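BexL (Amycolatopsis orientalis, PDB 4XRW) probably catalyses cyclisation, dehydration and aromatisation of a type II polyketide intermediate in the BE-7585A biosynthetic pathway, as a di-domain aromatase/cyclase. Local coordinates at residues M21-H26 with L128-A133; S96-V101 with E108-W113; T112-P117 with K124-H129. One frame throughout, in Å; residues are numbered along the deposited sequence.

Interaction 1: M21-H26 with L128-A133; sequences MREAEH and LHAYRA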
loop_
_atom_site.group_PDB
_atom_site.type_symbol
_atom_site.label_atom_id
_atom_site.label_comp_id
_atom_site.label_asym_id
_atom_site.label_seq_id
_atom_site.Cartn_x
_atom_site.Cartn_y
_atom_site.Cartn_z
ATOM N N MET A 21 7.650 25.873 19.402
ATOM C CA MET A 21 7.966 24.588 18.776
ATOM C C MET A 21 7.805 23.433 19.768
ATOM O O MET A 21 8.682 23.207 20.607
ATOM C CB MET A 21 9.399 24.596 18.218
ATOM C CG MET A 21 9.792 23.314 17.445
ATOM S SD MET A 21 9.320 23.268 15.683
ATOM C CE MET A 21 10.730 24.054 14.928
ATOM N N ARG A 22 6.698 22.699 19.649
ATOM C CA ARG A 22 6.415 21.577 20.536
ATOM C C ARG A 22 7.069 20.290 20.093
ATOM O O ARG A 22 7.298 20.069 18.898
ATOM C CB ARG A 22 4.913 21.332 20.648
ATOM C CG ARG A 22 4.247 22.246 21.613
ATOM C CD ARG A 22 3.013 21.622 22.204
ATOM N NE ARG A 22 2.154 22.666 22.749
ATOM C CZ ARG A 22 0.872 22.500 23.050
ATOM N NH1 ARG A 22 0.291 21.321 22.854
ATOM N NH2 ARG A 22 0.181 23.510 23.552
ATOM N N GLU A 23 7.333 19.437 21.077
ATOM C CA GLU A 23 7.923 18.123 20.851
ATOM C C GLU A 23 7.009 17.052 21.425
ATOM O O GLU A 23 6.351 17.263 22.454
ATOM C CB GLU A 23 9.324 18.045 21.482
ATOM C CG GLU A 23 10.376 18.905 20.767
ATOM C CD GLU A 23 11.744 18.888 21.445
ATOM O OE1 GLU A 23 11.880 19.431 22.565
ATOM O OE2 GLU A 23 12.688 18.335 20.844
ATOM N N ALA A 24 6.933 15.907 20.751
ATOM C CA ALA A 24 6.211 14.766 21.287
ATOM C C ALA A 24 7.015 13.521 21.061
ATOM O O ALA A 24 7.895 13.488 20.194
ATOM C CB ALA A 24 4.848 14.624 20.647
ATOM N N GLU A 25 6.737 12.515 21.879
ATOM C CA GLU A 25 7.354 11.198 21.721
ATOM C C GLU A 25 6.398 10.105 22.153
ATOM O O GLU A 25 5.773 10.157 23.215
ATOM C CB GLU A 25 8.674 11.041 22.500
ATOM C CG GLU A 25 9.304 9.664 22.212
ATOM C CD GLU A 25 10.654 9.376 22.866
ATOM O OE1 GLU A 25 10.921 8.165 23.103
ATOM O OE2 GLU A 25 11.455 10.317 23.102
ATOM N N HIS A 26 6.299 9.110 21.288
ATOM C CA HIS A 26 5.533 7.907 21.536
ATOM C C HIS A 26 6.436 6.703 21.302
ATOM O O HIS A 26 7.393 6.773 20.527
ATOM C CB HIS A 26 4.311 7.865 20.626
ATOM C CG HIS A 26 3.353 8.987 20.850
ATOM N ND1 HIS A 26 3.523 10.246 20.302
ATOM C CD2 HIS A 26 2.197 9.034 21.553
ATOM C CE1 HIS A 26 2.516 11.018 20.670
ATOM N NE2 HIS A 26 1.698 10.306 21.427
ATOM N N LEU A 128 9.278 10.296 17.380
ATOM C CA LEU A 128 9.306 11.660 17.873
ATOM C C LEU A 128 8.729 12.621 16.860
ATOM O O LEU A 128 8.931 12.420 15.657
ATOM C CB LEU A 128 10.727 12.091 18.164
ATOM C CG LEU A 128 11.430 11.421 19.349
ATOM C CD1 LEU A 128 11.651 9.925 19.125
ATOM C CD2 LEU A 128 12.767 12.142 19.564
ATOM N N HIS A 129 8.062 13.667 17.332
ATOM C CA HIS A 129 7.626 14.753 16.453
ATOM C C HIS A 129 8.030 16.083 17.014
ATOM O O HIS A 129 8.132 16.263 18.237
ATOM C CB HIS A 129 6.111 14.718 16.244
ATOM C CG HIS A 129 5.644 13.587 15.386
ATOM N ND1 HIS A 129 5.323 12.342 15.894
ATOM C CD2 HIS A 129 5.458 13.505 14.050
ATOM C CE1 HIS A 129 4.964 11.546 14.905
ATOM N NE2 HIS A 129 5.037 12.228 13.776
ATOM N N ALA A 130 8.246 17.031 16.113
ATOM C CA ALA A 130 8.478 18.403 16.490
ATOM C C ALA A 130 7.612 19.239 15.577
ATOM O O ALA A 130 7.693 19.076 14.360
ATOM C CB ALA A 130 9.944 18.753 16.337
ATOM N N TYR A 131 6.797 20.122 16.135
ATOM C CA TYR A 131 5.901 20.906 15.305
ATOM C C TYR A 131 5.600 22.260 15.878
ATOM O O TYR A 131 5.768 22.512 17.082
ATOM C CB TYR A 131 4.585 20.157 15.093
ATOM C CG TYR A 131 4.056 19.553 16.355
ATOM C CD1 TYR A 131 3.140 20.219 17.145
ATOM C CD2 TYR A 131 4.508 18.314 16.768
ATOM C CE1 TYR A 131 2.664 19.644 18.325
ATOM C CE2 TYR A 131 4.062 17.751 17.907
ATOM C CZ TYR A 131 3.153 18.405 18.695
ATOM O OH TYR A 131 2.751 17.770 19.829
ATOM N N ARG A 132 5.119 23.134 15.006
ATOM C CA ARG A 132 4.556 24.376 15.484
ATOM C C ARG A 132 3.424 24.832 14.598
ATOM O O ARG A 132 3.254 24.376 13.462
ATOM C CB ARG A 132 5.622 25.460 15.610
ATOM C CG ARG A 132 6.541 25.648 14.442
ATOM C CD ARG A 132 7.504 26.816 14.719
ATOM N NE ARG A 132 6.771 28.060 14.958
ATOM C CZ ARG A 132 7.270 29.286 14.818
ATOM N NH1 ARG A 132 8.523 29.469 14.422
ATOM N NH2 ARG A 132 6.501 30.338 15.072
ATOM N N ALA A 133 2.638 25.724 15.162
ATOM C CA ALA A 133 1.456 26.239 14.521
ATOM C C ALA A 133 1.806 27.556 13.836
ATOM O O ALA A 133 2.756 28.237 14.231
ATOM C CB ALA A 133 0.325 26.426 15.560
HETATM O O HOH W 1 5.470 11.433 18.447
#
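The ring of Tyr-131 lies against Arg-22 and Ala-24 on the helix-facing side of two antiparallel strands, and here the contact is tightest. Arg-22 CB sits 3.6 Å from Tyr-131 CE1, a CH-pi contact displaced from the ring centre, while Arg-22 O stands over a face of the same ring. Ala-24 CB meets the ring at its edge, near its plane, 3.9 Å from Tyr-131 OH. A chi1 of 45° places Tyr-131 CG between its own backbone N and carbonyl carbon, which leans the ring across the neighbouring strand. Beneath it, Arg-22 pairs with Tyr-131 and Ala-24 with His-129 as hydrogen-bonded pairs, two bonds each; Arg-22 N to Tyr-131 O is short at 2.7 Å but bent, with 138° at the hydrogen. Further along, a water bridges two imidazoles in the plane of both, 2.9 Å from His-26 ND1 and 2.7 Å from His-129 ND1.

The other side is looser; Glu-23 and Glu-25 are exposed there, and Leu-128 and Ala-130 partly so. Glu-25 runs alongside Leu-128, its CG 3.9 Å from Leu-128 CD1, and its carboxylate continues to a salt bridge with Arg-126. At the first modelled residue, Met-21 crosses Arg-132 at about a right angle, with SD 3.9 Å from Arg-132 CG; the methionine is exposed, and Arg-132 has a salt-bridge partner in Asp-136.

Strand 22-30 is an edge strand of its seven-stranded sheet, and strand 123-133 separates it from strand 106-117. Helix 138-166 covers the side bearing Tyr-131: its Asp-145 takes both the Tyr-131 hydroxyl and the Arg-22 guanidinium, Asp-149 hydrogen-bonds His-26 NE2, and Ile-144 packs on the tyrosine.

Interaction 2: S96-V101 with E108-W113; sequences SFHQEV and EMSGTW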
loop_
_atom_site.group_PDB
_atom_site.type_symbol
_atom_site.label_atom_id
_atom_site.label_comp_id
_atom_site.label_asym_id
_atom_site.label_seq_id
_atom_site.Cartn_x
_atom_site.Cartn_y
_atom_site.Cartn_z
ATOM N N SER A 96 15.332 10.748 10.314
ATOM C CA SER A 96 14.696 12.054 10.457
ATOM C C SER A 96 13.837 12.335 9.249
ATOM O O SER A 96 14.255 12.051 8.125
ATOM C CB SER A 96 15.750 13.149 10.590
ATOM O OG SER A 96 16.735 12.751 11.519
ATOM N N PHE A 97 12.648 12.874 9.454
ATOM C CA PHE A 97 11.814 13.218 8.305
ATOM C C PHE A 97 11.205 14.585 8.513
ATOM O O PHE A 97 11.069 15.045 9.646
ATOM C CB PHE A 97 10.729 12.158 8.065
ATOM C CG PHE A 97 9.858 11.875 9.266
ATOM C CD1 PHE A 97 8.655 12.544 9.434
ATOM C CD2 PHE A 97 10.227 10.918 10.207
ATOM C CE1 PHE A 97 7.832 12.281 10.523
ATOM C CE2 PHE A 97 9.411 10.643 11.275
ATOM C CZ PHE A 97 8.225 11.308 11.445
ATOM N N HIS A 98 10.872 15.245 7.409
ATOM C CA HIS A 98 10.334 16.591 7.430
ATOM C C HIS A 98 9.295 16.707 6.316
ATOM O O HIS A 98 9.610 16.511 5.152
ATOM C CB HIS A 98 11.447 17.624 7.248
ATOM C CG HIS A 98 12.705 17.281 7.987
ATOM N ND1 HIS A 98 12.910 17.627 9.308
ATOM C CD2 HIS A 98 13.807 16.590 7.605
ATOM C CE1 HIS A 98 14.091 17.182 9.702
ATOM N NE2 HIS A 98 14.659 16.556 8.686
ATOM N N GLN A 99 8.057 16.996 6.701
ATOM C CA GLN A 99 6.953 17.189 5.768
ATOM C C GLN A 99 7.180 18.475 4.975
ATOM O O GLN A 99 7.429 19.520 5.579
ATOM C CB GLN A 99 5.652 17.238 6.576
ATOM C CG GLN A 99 4.349 17.198 5.812
ATOM C CD GLN A 99 3.171 17.147 6.781
ATOM O OE1 GLN A 99 2.492 18.154 7.014
ATOM N NE2 GLN A 99 2.956 15.975 7.388
ATOM N N GLU A 100 7.135 18.420 3.646
ATOM C CA GLU A 100 7.560 19.588 2.845
ATOM C C GLU A 100 6.521 20.649 2.629
ATOM O O GLU A 100 6.883 21.822 2.483
ATOM C CB GLU A 100 8.085 19.167 1.467
ATOM C CG GLU A 100 9.330 18.292 1.512
ATOM C CD GLU A 100 10.047 18.186 0.181
ATOM O OE1 GLU A 100 9.380 18.181 -0.873
ATOM O OE2 GLU A 100 11.310 18.115 0.195
ATOM N N VAL A 101 5.252 20.264 2.604
ATOM C CA VAL A 101 4.160 21.201 2.460
ATOM C C VAL A 101 3.222 20.892 3.615
ATOM O O VAL A 101 2.751 19.772 3.764
ATOM C CB VAL A 101 3.419 21.069 1.098
ATOM C CG1 VAL A 101 2.352 22.149 0.939
ATOM C CG2 VAL A 101 4.403 21.173 -0.047
ATOM N N GLU A 108 5.059 23.874 10.616
ATOM C CA GLU A 108 5.957 22.804 10.221
ATOM C C GLU A 108 5.784 21.558 11.088
ATOM O O GLU A 108 5.332 21.602 12.234
ATOM C CB GLU A 108 7.412 23.271 10.229
ATOM C CG GLU A 108 7.926 23.806 11.545
ATOM C CD GLU A 108 9.453 23.951 11.531
ATOM O OE1 GLU A 108 9.955 25.032 11.134
ATOM O OE2 GLU A 108 10.148 22.969 11.899
ATOM N N MET A 109 6.092 20.441 10.450
ATOM C CA MET A 109 5.968 19.116 11.010
ATOM C C MET A 109 7.187 18.285 10.609
ATOM O O MET A 109 7.431 18.038 9.418
ATOM C CB MET A 109 4.703 18.454 10.508
ATOM C CG MET A 109 4.460 17.039 11.000
ATOM S SD MET A 109 4.100 17.036 12.764
ATOM C CE MET A 109 2.708 18.107 12.871
ATOM N N SER A 110 7.925 17.844 11.610
ATOM C CA SER A 110 9.059 16.949 11.417
ATOM C C SER A 110 9.032 15.865 12.481
ATOM O O SER A 110 8.275 15.943 13.452
ATOM C CB SER A 110 10.371 17.703 11.483
ATOM O OG SER A 110 10.500 18.284 12.757
ATOM N N GLY A 111 9.827 14.830 12.286
ATOM C CA GLY A 111 9.828 13.718 13.210
ATOM C C GLY A 111 11.092 12.893 13.083
ATOM O O GLY A 111 11.948 13.134 12.217
ATOM N N THR A 112 11.204 11.912 13.968
ATOM C CA THR A 112 12.331 11.022 13.986
ATOM C C THR A 112 11.860 9.656 14.422
ATOM O O THR A 112 11.078 9.542 15.375
ATOM C CB THR A 112 13.455 11.501 14.958
ATOM O OG1 THR A 112 13.674 12.902 14.814
ATOM C CG2 THR A 112 14.744 10.782 14.671
ATOM N N TRP A 113 12.303 8.643 13.680
ATOM C CA TRP A 113 12.217 7.251 14.086
ATOM C C TRP A 113 13.537 6.888 14.733
ATOM O O TRP A 113 14.598 7.206 14.196
ATOM C CB TRP A 113 11.987 6.307 12.895
ATOM C CG TRP A 113 10.656 6.477 12.221
ATOM C CD1 TRP A 113 10.391 7.260 11.129
ATOM C CD2 TRP A 113 9.428 5.852 12.577
ATOM N NE1 TRP A 113 9.061 7.153 10.794
ATOM C CE2 TRP A 113 8.446 6.310 11.672
ATOM C CE3 TRP A 113 9.050 4.953 13.583
ATOM C CZ2 TRP A 113 7.122 5.901 11.740
ATOM C CZ3 TRP A 113 7.734 4.547 13.641
ATOM C CH2 TRP A 113 6.790 5.012 12.726
HETATM O O HOH W 2 6.504 20.975 7.510
#
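Phe-97 has chi1 at 55°, with CG between its backbone N and carbonyl carbon, and this turns the benzyl group across the neighbouring strand onto Gly-111. On the opposite strand Trp-113, its CG beside its backbone N and anti to its carbonyl carbon, brings the pyrrole side of its indole to the same phenyl ring. Gly-111 CA lies over the Phe-97 face, 3.6 Å from the ring centroid and 22° off the normal, a CH-pi contact. Gly-111 has no side chain, and its backbone lies directly under the ring, with Phe-97 CE2 coming within 3.3 Å of Gly-111 C. Phe-97 CE2 also reaches 3.5 Å from Trp-113 CD1; the planes of the phenyl and five-membered rings are 40° apart, an oblique meeting.

Phe-97 and Gly-111 form a hydrogen-bonded antiparallel pair, and the bond from Phe-97 N to Gly-111 O is nearly straight. On the other side of the sheet His-98 ND1 packs 3.3 Å from Ser-110 CB, while His-98 NE2 bonds to Glu-87 on strand 80-89. Towards the turn of the hairpin, Gln-99 N bonds to Met-109 O, and beyond it water 2 replaces a direct pairing: it donates to Gln-99 O at 2.6 Å and accepts from Met-109 N.

Strands 94-99 and 106-117 form a hairpin within the helix-grip fold. Trp-113 NE1 hydrogen-bonds a bound MES, probably from crystallisation. Phe-97 and Trp-113 thus offer aromatic carbon beside an indole N-H that holds this molecule, which may mark a pocket; such a mixture of apolar surface and a polar donor would suit a polyketide substrate.

Interaction 3: T112-P117 with K124-H129; sequences TWIVEP and KVRLLH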
loop_
_atom_site.group_PDB
_atom_site.type_symbol
_atom_site.label_atom_id
_atom_site.label_comp_id
_atom_site.label_asym_id
_atom_site.label_seq_id
_atom_site.Cartn_x
_atom_site.Cartn_y
_atom_site.Cartn_z
ATOM N N THR A 112 11.204 11.912 13.968
ATOM C CA THR A 112 12.331 11.022 13.986
ATOM C C THR A 112 11.860 9.656 14.422
ATOM O O THR A 112 11.078 9.542 15.375
ATOM C CB THR A 112 13.455 11.501 14.958
ATOM O OG1 THR A 112 13.674 12.902 14.814
ATOM C CG2 THR A 112 14.744 10.782 14.671
ATOM N N TRP A 113 12.303 8.643 13.680
ATOM C CA TRP A 113 12.217 7.251 14.086
ATOM C C TRP A 113 13.537 6.888 14.733
ATOM O O TRP A 113 14.598 7.206 14.196
ATOM C CB TRP A 113 11.987 6.307 12.895
ATOM C CG TRP A 113 10.656 6.477 12.221
ATOM C CD1 TRP A 113 10.391 7.260 11.129
ATOM C CD2 TRP A 113 9.428 5.852 12.577
ATOM N NE1 TRP A 113 9.061 7.153 10.794
ATOM C CE2 TRP A 113 8.446 6.310 11.672
ATOM C CE3 TRP A 113 9.050 4.953 13.583
ATOM C CZ2 TRP A 113 7.122 5.901 11.740
ATOM C CZ3 TRP A 113 7.734 4.547 13.641
ATOM C CH2 TRP A 113 6.790 5.012 12.726
ATOM N N ILE A 114 13.468 6.184 15.850
ATOM C CA ILE A 114 14.671 5.684 16.510
ATOM C C ILE A 114 14.345 4.258 16.905
ATOM O O ILE A 114 13.371 4.022 17.620
ATOM C CB ILE A 114 15.069 6.508 17.750
ATOM C CG1 ILE A 114 15.227 7.997 17.430
ATOM C CG2 ILE A 114 16.388 5.989 18.317
ATOM C CD1 ILE A 114 15.168 8.904 18.664
ATOM N N VAL A 115 15.122 3.302 16.418
ATOM C CA VAL A 115 14.870 1.912 16.710
ATOM C C VAL A 115 16.001 1.369 17.588
ATOM O O VAL A 115 17.167 1.438 17.216
ATOM C CB VAL A 115 14.744 1.093 15.447
ATOM C CG1 VAL A 115 14.285 -0.307 15.788
ATOM C CG2 VAL A 115 13.744 1.769 14.485
ATOM N N GLU A 116 15.634 0.853 18.761
ATOM C CA GLU A 116 16.604 0.422 19.777
ATOM C C GLU A 116 16.467 -1.084 20.043
ATOM O O GLU A 116 15.353 -1.595 20.228
ATOM C CB GLU A 116 16.410 1.224 21.072
ATOM C CG GLU A 116 16.743 2.722 20.910
ATOM C CD GLU A 116 16.384 3.591 22.121
ATOM O OE1 GLU A 116 15.701 3.088 23.038
ATOM O OE2 GLU A 116 16.783 4.786 22.140
ATOM N N PRO A 117 17.596 -1.816 20.024
ATOM C CA PRO A 117 17.463 -3.236 20.364
ATOM C C PRO A 117 17.251 -3.375 21.871
ATOM O O PRO A 117 17.960 -2.712 22.634
ATOM C CB PRO A 117 18.793 -3.830 19.907
ATOM C CG PRO A 117 19.768 -2.702 20.082
ATOM C CD PRO A 117 19.006 -1.414 19.865
ATOM N N LYS A 124 12.512 -1.752 20.624
ATOM C CA LYS A 124 11.753 -0.584 21.028
ATOM C C LYS A 124 11.789 0.444 19.902
ATOM O O LYS A 124 12.863 0.842 19.453
ATOM C CB LYS A 124 12.331 0.026 22.306
ATOM C CG LYS A 124 11.504 1.170 22.861
ATOM C CD LYS A 124 12.216 1.835 24.028
ATOM C CE LYS A 124 11.446 3.020 24.568
ATOM N NZ LYS A 124 12.154 3.686 25.703
ATOM N N VAL A 125 10.610 0.839 19.448
ATOM C CA VAL A 125 10.473 1.822 18.381
ATOM C C VAL A 125 9.963 3.101 18.981
ATOM O O VAL A 125 8.895 3.133 19.572
ATOM C CB VAL A 125 9.536 1.337 17.282
ATOM C CG1 VAL A 125 9.393 2.414 16.181
ATOM C CG2 VAL A 125 10.063 0.035 16.710
ATOM N N ARG A 126 10.767 4.144 18.846
ATOM C CA ARG A 126 10.424 5.477 19.299
ATOM C C ARG A 126 10.086 6.377 18.123
ATOM O O ARG A 126 10.837 6.411 17.139
ATOM C CB ARG A 126 11.593 6.068 20.065
ATOM C CG ARG A 126 12.051 5.184 21.222
ATOM C CD ARG A 126 13.339 5.710 21.769
ATOM N NE ARG A 126 13.275 7.117 22.128
ATOM C CZ ARG A 126 14.337 7.898 22.250
ATOM N NH1 ARG A 126 15.543 7.387 22.050
ATOM N NH2 ARG A 126 14.198 9.189 22.563
ATOM N N LEU A 127 8.991 7.115 18.252
ATOM C CA LEU A 127 8.536 8.014 17.207
ATOM C C LEU A 127 8.413 9.391 17.812
ATOM O O LEU A 127 7.560 9.626 18.674
ATOM C CB LEU A 127 7.216 7.524 16.619
ATOM C CG LEU A 127 6.493 8.437 15.631
ATOM C CD1 LEU A 127 7.360 8.758 14.440
ATOM C CD2 LEU A 127 5.161 7.796 15.198
ATOM N N LEU A 128 9.278 10.296 17.380
ATOM C CA LEU A 128 9.306 11.660 17.873
ATOM C C LEU A 128 8.729 12.621 16.860
ATOM O O LEU A 128 8.931 12.420 15.657
ATOM C CB LEU A 128 10.727 12.091 18.164
ATOM C CG LEU A 128 11.430 11.421 19.349
ATOM C CD1 LEU A 128 11.651 9.925 19.125
ATOM C CD2 LEU A 128 12.767 12.142 19.564
ATOM N N HIS A 129 8.062 13.667 17.332
ATOM C CA HIS A 129 7.626 14.753 16.453
ATOM C C HIS A 129 8.030 16.083 17.014
ATOM O O HIS A 129 8.132 16.263 18.237
ATOM C CB HIS A 129 6.111 14.718 16.244
ATOM C CG HIS A 129 5.644 13.587 15.386
ATOM N ND1 HIS A 129 5.323 12.342 15.894
ATOM C CD2 HIS A 129 5.458 13.505 14.050
ATOM C CE1 HIS A 129 4.964 11.546 14.905
ATOM N NE2 HIS A 129 5.037 12.228 13.776
HETATM O O HOH W 3 14.690 4.452 25.079
#
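The indole of Trp-113 carries Leu-127 CD1 over one face, 3.9 Å from the centroid of the six-membered ring and only 10° off its normal, a centred CH-pi contact. Val-125 CG1 meets the same indole at its edge, in plane, 3.6 Å from CE3. Leu-127 and the tryptophan run side by side, whereas Val-125 slants across. The second flat group, the guanidinium of Arg-126, has Ile-114 CD1 over one face, 3.7 Å from NH1, and Glu-116 OE2 at its edge.

That edge contact is a salt bridge: Arg-126 NH1 donates to Glu-116 OE2 at 2.9 Å with 143° at the hydrogen. The carboxylate oxygen is approached from above its plane, and the two planar groups are turned 56° from each other. The bend in the arginine at chi3 turns the guanidinium over Ile-114, with NH1 next to Glu-116, while its NE engages Glu-25 of strand 22-30, so one guanidinium links three adjacent strands.

Strands 106-117 and 123-133 form an antiparallel hairpin of the helix-grip fold, in which a curved sheet wraps the long helix that follows its last strand, here 138-166. Side chains alternate strictly: Trp-113, Val-125 and Leu-127 face inward, where Leu-156 of that helix and Val-41 of helix 34-42 touch the tryptophan and Val-37 touches Val-125. Thr-112, Ile-114, Glu-116 and their partners lie on the outer side.

Three hydrogen-bonded pairs, Thr-112 with Leu-128, Ile-114 with Arg-126 and Glu-116 with Lys-124, supply six backbone bonds; Leu-128 N to Thr-112 O is practically linear. On the outer side Ile-114 CD1 rests 3.7 Å from Leu-128 CD1. Lys-124, fully extended, stops 4.5 Å short of Glu-116 OE1 with its NZ, and water 3 spans them, donating to the carboxylate and accepting from the ammonium.

In the fold
All three interactions belong to one antiparallel sheet, in the strand order 22-30, 123-133, 106-117, 94-99. Interactions 1 and 3 share strand 123-133, with Leu-128 and His-129 in both; interactions 2 and 3 share strand 106-117 through Thr-112 and Trp-113. Interaction 1, at the sheet margin, is a surface contact, and the polar ends of Arg-22, His-26 and Tyr-131 turn to helix 138-166. Interactions 2 and 3 are partly buried, with aromatic and aliphatic packing on their inner side; there Phe-97 CZ lies 4.0 Å from Leu-127 CD1. Interaction 3 has a salt bridge between its own segments, whereas Arg-22, Glu-25 and Arg-132 of interaction 1 find their charged partners outside it.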